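Local coordinates for sulfur carrier protein ThiS (Escherichia coli, PDB 1ZUD) that carries sulfur at its C-terminal end and donates it for the synthesis of the thiazole phosphate moiety of thiamine phosphate, at residues M10-G15 and H19-Q24; L25-A30 and I57-V62; A30-A35 and E44-H49. All coordinates share one frame; numbering follows the deposited sequence.

In the fold
All three contacts join the mixed beta-sheet of this ubiquitin-like fold to the helix and loops that pack on it. Interaction 1 sets the edge strand 8-11 and the turn after it against helix 18-24, and interaction 2 lays the loop that leaves this helix beside strand 56-61; both lie near the surface, with polar margins. Interaction 3 is buried: a tryptophan of 44-49 meets strand 32-36, the neighbour of strand 56-61. Interactions 2 and 3 share Ala-30, their centres about 8 Å apart, each about 13 Å from interaction 1. Chemistry follows place: methyl and methylene packing in the first, amide, water and aliphatic contacts in the second, an indole against the strand in the third.

Interaction 1: M10-G15 and H19-Q24; sequences MQCAAG and HELLEQ
Met-10 and Leu-21 reach toward each other tip to tip, and their meeting is the tight part of this contact. The terminal methyl CE of Met-10 lies 3.3 Å from CD1 of Leu-21, closer than carbons usually pack, and 4.0 Å from the other methyl, CD2, of the same leucine. The methionine gets there by running nearly straight at chi2 (160°) and then bending at chi3 (-133°), which turns its methyl toward the helix. Beside it, CB of Cys-12 rests 4.0 Å from Leu-21 CD1, making that one methyl the meeting point of both residues. Leu-21 itself is buried and also touches Ile-57 of strand 56-61, while Met-10 leans on Ile-3 and Phe-5 of strand 2-5.

Toward the turn the packing slackens. Gly-15 comes near the helix through its carbonyl O, 3.9 Å from OE1 of Glu-20, with no hydrogen bond between these two oxygens. The carboxylate instead takes a hydrogen bond from the backbone N of Thr-17, next to the start of helix 18-24.

The connection thus joins the second strand of the N-terminal beta-hairpin to the helix of the ubiquitin-like fold. With no hydrogen bond linking the two segments, their cohesion here comes from apolar side-chain contact, concentrated on a single leucine.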
# COMPACT_ATOMS: atom_id res chain seq x y z
N MET D 10 -10.26 29.82 -2.07
CA MET D 10 -10.91 30.67 -1.07
C MET D 10 -10.24 32.05 -1.01
O MET D 10 -9.07 32.20 -1.38
CB MET D 10 -10.92 30.03 0.33
CG MET D 10 -9.64 30.08 1.16
SD MET D 10 -9.98 29.82 2.99
CE MET D 10 -9.00 31.14 3.69
N GLN D 11 -11.01 33.04 -0.60
CA GLN D 11 -10.47 34.40 -0.49
C GLN D 11 -10.29 34.67 0.98
O GLN D 11 -11.07 34.20 1.79
CB GLN D 11 -11.47 35.45 -1.02
CG GLN D 11 -11.73 35.44 -2.51
CD GLN D 11 -11.53 36.82 -3.14
OE1 GLN D 11 -10.39 37.26 -3.39
NE2 GLN D 11 -12.64 37.52 -3.39
N CYS D 12 -9.28 35.44 1.32
CA CYS D 12 -9.04 35.83 2.70
C CYS D 12 -8.20 37.12 2.67
O CYS D 12 -7.56 37.42 1.65
CB CYS D 12 -8.31 34.74 3.48
SG CYS D 12 -6.62 34.41 2.91
N ALA D 13 -8.20 37.86 3.77
CA ALA D 13 -7.43 39.10 3.84
C ALA D 13 -5.93 38.89 3.70
O ALA D 13 -5.39 37.81 3.97
CB ALA D 13 -7.73 39.83 5.20
N ALA D 14 -5.24 39.94 3.26
CA ALA D 14 -3.80 39.90 3.15
C ALA D 14 -3.30 40.28 4.56
O ALA D 14 -4.06 40.82 5.36
CB ALA D 14 -3.32 40.91 2.14
N GLY D 15 -2.03 39.99 4.84
CA GLY D 15 -1.46 40.31 6.14
C GLY D 15 -1.92 39.48 7.36
O GLY D 15 -1.65 39.90 8.48
N HIS D 19 -2.64 31.59 12.48
CA HIS D 19 -3.56 31.55 13.62
C HIS D 19 -4.80 32.38 13.31
O HIS D 19 -5.93 31.92 13.52
CB HIS D 19 -2.86 32.11 14.90
CG HIS D 19 -3.81 32.43 16.02
ND1 HIS D 19 -4.26 31.49 16.92
CD2 HIS D 19 -4.45 33.58 16.33
CE1 HIS D 19 -5.14 32.04 17.73
NE2 HIS D 19 -5.28 33.31 17.40
N GLU D 20 -4.62 33.60 12.81
CA GLU D 20 -5.82 34.43 12.55
C GLU D 20 -6.72 33.80 11.48
O GLU D 20 -7.95 33.85 11.57
CB GLU D 20 -5.40 35.84 12.08
CG GLU D 20 -4.43 36.54 13.05
CD GLU D 20 -4.01 37.95 12.57
OE1 GLU D 20 -3.37 38.07 11.49
OE2 GLU D 20 -4.32 38.93 13.28
N LEU D 21 -6.10 33.23 10.45
CA LEU D 21 -6.90 32.57 9.42
C LEU D 21 -7.68 31.38 10.01
O LEU D 21 -8.87 31.21 9.73
CB LEU D 21 -5.99 32.07 8.28
CG LEU D 21 -6.75 31.29 7.18
CD1 LEU D 21 -7.76 32.23 6.56
CD2 LEU D 21 -5.81 30.75 6.13
N LEU D 22 -7.03 30.55 10.82
CA LEU D 22 -7.73 29.37 11.37
C LEU D 22 -8.88 29.85 12.26
O LEU D 22 -9.96 29.25 12.30
CB LEU D 22 -6.74 28.46 12.16
CG LEU D 22 -5.61 27.87 11.27
CD1 LEU D 22 -4.72 26.94 12.09
CD2 LEU D 22 -6.23 27.10 10.08
N GLU D 23 -8.66 30.96 12.96
CA GLU D 23 -9.67 31.56 13.83
C GLU D 23 -10.86 32.02 12.99
O GLU D 23 -12.03 31.78 13.35
CB GLU D 23 -9.10 32.76 14.60
CG GLU D 23 -8.23 32.39 15.78
CD GLU D 23 -9.03 31.79 16.93
OE1 GLU D 23 -9.63 32.56 17.73
OE2 GLU D 23 -9.07 30.56 17.03
N GLN D 24 -10.57 32.69 11.88
CA GLN D 24 -11.62 33.15 10.97
C GLN D 24 -12.49 31.95 10.47
O GLN D 24 -13.72 32.03 10.44
CB GLN D 24 -10.99 33.84 9.77
CG GLN D 24 -11.90 34.81 9.06
CD GLN D 24 -12.54 35.84 10.01
OE1 GLN D 24 -13.73 35.79 10.27
NE2 GLN D 24 -11.72 36.75 10.54

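Interaction 2: L25-A30 and I57-V62; sequences LDQRQA and ILLFQV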
# COMPACT_ATOMS: atom_id res chain seq x y z
N LEU D 25 -11.84 30.84 10.12
CA LEU D 25 -12.50 29.62 9.61
C LEU D 25 -13.06 28.73 10.70
O LEU D 25 -13.58 27.63 10.43
CB LEU D 25 -11.52 28.80 8.78
CG LEU D 25 -10.94 29.50 7.55
CD1 LEU D 25 -9.86 28.60 6.91
CD2 LEU D 25 -12.08 29.81 6.54
N ASP D 26 -12.93 29.19 11.94
CA ASP D 26 -13.44 28.44 13.08
C ASP D 26 -12.82 27.04 13.19
O ASP D 26 -13.50 26.08 13.57
CB ASP D 26 -14.96 28.30 12.95
CG ASP D 26 -15.67 28.47 14.25
OD1 ASP D 26 -15.94 29.64 14.63
OD2 ASP D 26 -15.95 27.45 14.91
N GLN D 27 -11.54 26.91 12.88
CA GLN D 27 -10.88 25.59 12.94
C GLN D 27 -10.15 25.39 14.27
O GLN D 27 -9.50 26.32 14.79
CB GLN D 27 -9.86 25.46 11.82
CG GLN D 27 -10.47 25.38 10.43
CD GLN D 27 -11.45 24.21 10.34
OE1 GLN D 27 -11.12 23.07 10.70
NE2 GLN D 27 -12.66 24.49 9.87
N ARG D 28 -10.27 24.18 14.81
CA ARG D 28 -9.60 23.82 16.06
C ARG D 28 -8.12 23.50 15.77
O ARG D 28 -7.81 22.82 14.79
CB ARG D 28 -10.32 22.59 16.66
CG ARG D 28 -9.44 21.72 17.52
CD ARG D 28 -9.69 20.25 17.19
NE ARG D 28 -10.75 19.66 17.99
CZ ARG D 28 -11.48 18.61 17.62
NH1 ARG D 28 -11.28 18.03 16.44
NH2 ARG D 28 -12.40 18.12 18.45
N GLN D 29 -7.22 23.95 16.63
CA GLN D 29 -5.79 23.74 16.42
C GLN D 29 -5.21 22.45 17.04
O GLN D 29 -4.26 21.87 16.53
CB GLN D 29 -5.04 24.99 16.89
CG GLN D 29 -5.46 26.21 16.05
CD GLN D 29 -4.72 27.49 16.44
OE1 GLN D 29 -3.57 27.44 16.93
NE2 GLN D 29 -5.36 28.64 16.21
N ALA D 30 -5.81 22.03 18.15
CA ALA D 30 -5.42 20.83 18.87
C ALA D 30 -5.61 19.62 17.93
O ALA D 30 -6.63 19.48 17.27
CB ALA D 30 -6.28 20.68 20.12
N ILE D 57 -2.73 25.67 1.07
CA ILE D 57 -2.72 25.24 2.45
C ILE D 57 -3.55 23.99 2.70
O ILE D 57 -4.61 23.82 2.11
CB ILE D 57 -3.25 26.37 3.32
CG1 ILE D 57 -2.42 27.65 3.07
CG2 ILE D 57 -3.06 26.02 4.79
CD1 ILE D 57 -3.00 28.86 3.83
N LEU D 58 -3.04 23.13 3.56
CA LEU D 58 -3.72 21.89 3.96
C LEU D 58 -3.77 21.89 5.47
O LEU D 58 -2.76 22.14 6.15
CB LEU D 58 -2.92 20.65 3.55
CG LEU D 58 -2.59 20.48 2.08
CD1 LEU D 58 -1.94 19.12 1.89
CD2 LEU D 58 -3.91 20.58 1.24
N LEU D 59 -4.94 21.64 6.00
CA LEU D 59 -5.14 21.57 7.42
C LEU D 59 -5.71 20.16 7.64
O LEU D 59 -6.75 19.84 7.07
CB LEU D 59 -6.15 22.61 7.83
CG LEU D 59 -6.45 22.45 9.30
CD1 LEU D 59 -5.18 22.81 10.10
CD2 LEU D 59 -7.68 23.30 9.65
N PHE D 60 -5.04 19.31 8.41
CA PHE D 60 -5.56 17.93 8.59
C PHE D 60 -5.35 17.45 10.03
O PHE D 60 -4.56 18.01 10.79
CB PHE D 60 -4.86 16.95 7.60
CG PHE D 60 -3.33 17.04 7.61
CD1 PHE D 60 -2.66 18.11 7.00
CD2 PHE D 60 -2.57 16.10 8.31
CE1 PHE D 60 -1.26 18.25 7.09
CE2 PHE D 60 -1.17 16.22 8.40
CZ PHE D 60 -0.50 17.30 7.78
N GLN D 61 -6.05 16.39 10.41
CA GLN D 61 -5.93 15.91 11.79
C GLN D 61 -5.03 14.71 11.88
O GLN D 61 -4.86 13.97 10.90
CB GLN D 61 -7.32 15.52 12.32
CG GLN D 61 -8.20 16.72 12.62
CD GLN D 61 -8.07 17.16 14.07
OE1 GLN D 61 -8.13 16.33 14.98
NE2 GLN D 61 -7.90 18.47 14.30
N VAL D 62 -4.46 14.53 13.07
CA VAL D 62 -3.60 13.38 13.29
C VAL D 62 -4.45 12.07 13.31
O VAL D 62 -5.62 12.07 13.77
CB VAL D 62 -2.87 13.49 14.67
CG1 VAL D 62 -3.92 13.61 15.87
CG2 VAL D 62 -1.87 12.27 14.83
O HOH W 1 -8.86 21.40 13.06
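Gln-27 lies obliquely across Leu-59, its aliphatic part meeting one methyl of the leucine. CD2 of Leu-59 is 3.6 Å from CG of Gln-27 and equally 3.6 Å from its OE1, so the methyl sits against the bend of the chain as well as its amide end. That bend, at chi2 (-57°), folds the amide back, and NE2 makes a weak hydrogen bond to the carbonyl O of Leu-25 at 3.3 Å. Leu-59 presents the methyl with CG anti to its own backbone N (chi1 175°); its side chain also touches Leu-22 of helix 18-24 and Phe-5 of strand 2-5.

The loop 25-30 starts from a Schellman motif at the end of helix 18-24, with Asp-26 in positive phi, and leads to strand 32-36. In the ubiquitin-like fold this is the passage from the helix back to the sheet, and here it runs beside strand 56-61.

Farther along, Arg-28 and Gln-61 cross at about a right angle, their guanidinium and amide planes 43° apart. CD of Arg-28 approaches NE2 of Gln-61 to 3.8 Å, an aliphatic carbon lying against the amide. The same NE2 gives a weak hydrogen bond, 3.4 Å long, to the carbonyl O of Ala-30. A water lies between the carbonyl O of Arg-28 and NE2 of Gln-61, accepting a weak bond from the latter; it is modelled so close to the carbonyl O that its exact position there is doubtful. Gln-61 also faces the partner enzyme: its backbone O accepts a hydrogen bond from NE2 of Gln-157 of the ThiF chain, while its side chain packs on Pro-180 of that chain.

Interaction 3: A30-A35 and E44-H49; sequences AGAALA and EQWAQH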
# COMPACT_ATOMS: atom_id res chain seq x y z
N ALA D 30 -5.81 22.03 18.15
CA ALA D 30 -5.42 20.83 18.87
C ALA D 30 -5.61 19.62 17.93
O ALA D 30 -6.63 19.48 17.27
CB ALA D 30 -6.28 20.68 20.12
N GLY D 31 -4.60 18.76 17.85
CA GLY D 31 -4.71 17.60 16.99
C GLY D 31 -4.58 17.90 15.50
O GLY D 31 -4.78 17.00 14.69
N ALA D 32 -4.23 19.14 15.12
CA ALA D 32 -4.11 19.48 13.70
C ALA D 32 -2.70 19.81 13.27
O ALA D 32 -1.87 20.21 14.08
CB ALA D 32 -5.07 20.69 13.35
N ALA D 33 -2.39 19.60 11.99
CA ALA D 33 -1.06 20.00 11.52
C ALA D 33 -1.40 20.75 10.25
O ALA D 33 -2.48 20.57 9.69
CB ALA D 33 -0.14 18.77 11.23
N LEU D 34 -0.48 21.58 9.81
CA LEU D 34 -0.73 22.41 8.65
C LEU D 34 0.49 22.41 7.69
O LEU D 34 1.66 22.42 8.13
CB LEU D 34 -1.06 23.85 9.15
CG LEU D 34 -1.39 24.83 8.02
CD1 LEU D 34 -2.79 25.38 8.24
CD2 LEU D 34 -0.34 25.92 7.91
N ALA D 35 0.22 22.37 6.39
CA ALA D 35 1.28 22.45 5.41
C ALA D 35 1.00 23.66 4.51
O ALA D 35 -0.18 23.99 4.25
CB ALA D 35 1.32 21.22 4.56
N GLU D 44 4.01 25.69 16.48
CA GLU D 44 4.59 26.72 17.31
C GLU D 44 4.82 28.00 16.51
O GLU D 44 5.08 29.03 17.08
CB GLU D 44 5.90 26.22 17.96
CG GLU D 44 7.08 26.06 17.00
CD GLU D 44 8.36 25.57 17.71
OE1 GLU D 44 9.45 25.58 17.08
OE2 GLU D 44 8.28 25.15 18.90
N GLN D 45 4.71 27.94 15.18
CA GLN D 45 4.92 29.14 14.36
C GLN D 45 3.63 29.79 13.84
O GLN D 45 3.65 30.86 13.20
CB GLN D 45 5.80 28.80 13.14
CG GLN D 45 7.27 28.52 13.45
CD GLN D 45 8.02 27.85 12.29
OE1 GLN D 45 7.75 28.09 11.11
NE2 GLN D 45 8.98 27.00 12.64
N TRP D 46 2.48 29.18 14.13
CA TRP D 46 1.25 29.71 13.54
C TRP D 46 0.85 31.11 13.96
O TRP D 46 0.21 31.79 13.18
CB TRP D 46 0.04 28.78 13.76
CG TRP D 46 0.19 27.35 13.16
CD1 TRP D 46 1.17 26.89 12.33
CD2 TRP D 46 -0.71 26.25 13.37
NE1 TRP D 46 0.95 25.55 12.01
CE2 TRP D 46 -0.19 25.14 12.63
CE3 TRP D 46 -1.87 26.08 14.10
CZ2 TRP D 46 -0.82 23.88 12.62
CZ3 TRP D 46 -2.51 24.79 14.08
CH2 TRP D 46 -1.97 23.73 13.35
N ALA D 47 1.21 31.53 15.16
CA ALA D 47 0.84 32.88 15.62
C ALA D 47 1.55 34.00 14.89
O ALA D 47 1.11 35.14 14.93
CB ALA D 47 1.10 33.00 17.14
N GLN D 48 2.66 33.70 14.22
CA GLN D 48 3.42 34.72 13.47
C GLN D 48 3.55 34.46 11.96
O GLN D 48 3.84 35.39 11.19
CB GLN D 48 4.83 34.82 14.04
CG GLN D 48 4.84 35.38 15.45
CD GLN D 48 6.13 36.10 15.76
OE1 GLN D 48 7.19 35.47 15.90
NE2 GLN D 48 6.06 37.44 15.85
N HIS D 49 3.34 33.21 11.53
CA HIS D 49 3.47 32.87 10.10
C HIS D 49 2.40 33.56 9.25
O HIS D 49 1.22 33.28 9.38
CB HIS D 49 3.35 31.37 9.89
CG HIS D 49 3.94 30.91 8.60
ND1 HIS D 49 5.24 30.46 8.49
CD2 HIS D 49 3.42 30.87 7.35
CE1 HIS D 49 5.49 30.16 7.23
NE2 HIS D 49 4.40 30.40 6.52
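Trp-46 directs the benzo end of its indole at Ala-32, Ala-33 and Leu-34, on strand 32-36 of the ubiquitin-like beta-sheet, beside strand 56-61. The contact is buried and ties the loop between strands 39-40 and 56-61 to the sheet. With CG anti to the carbonyl carbon (chi1 -60°), the tryptophan sends its indole toward 30-35.

Apolar packing comes first. CB of Leu-34 lies 3.5 Å from CZ2 of Trp-46, approaching the ring obliquely, and the same carbon is 3.8 Å from CE2. At the adjoining ring atom CH2, CB of Ala-32 is 4.3 Å away, a looser touch. The indole is also covered by residues of helix 18-24, Val-18 and Leu-22, so it fills the space between helix and strand.

Polar bonds fix the surroundings. The indole N-H at NE1 is satisfied by the carbonyl O of Val-41, which helps to set the turn of the ring, while the backbone of Trp-46 bonds to His-19 of the helix. Replacing the tryptophan with an alanine would probably open a gap between helix and strand and leave Val-41 O without the indole donor. Within 44-49, O of Gln-45 accepts from the backbone N of both Gln-48 and His-49.

Contacts with the strand backbone, none of them a hydrogen bond, form the last group. The carbonyl carbon of Ala-32 stands at the ring edge in the indole plane, and that of Ala-33 lies near this plane, 4.0 Å from CZ2. The carbonyl O of Ala-32, whose hydrogen bond comes from Arg-43 NH1, sits 3.6 Å from CH2 of Trp-46.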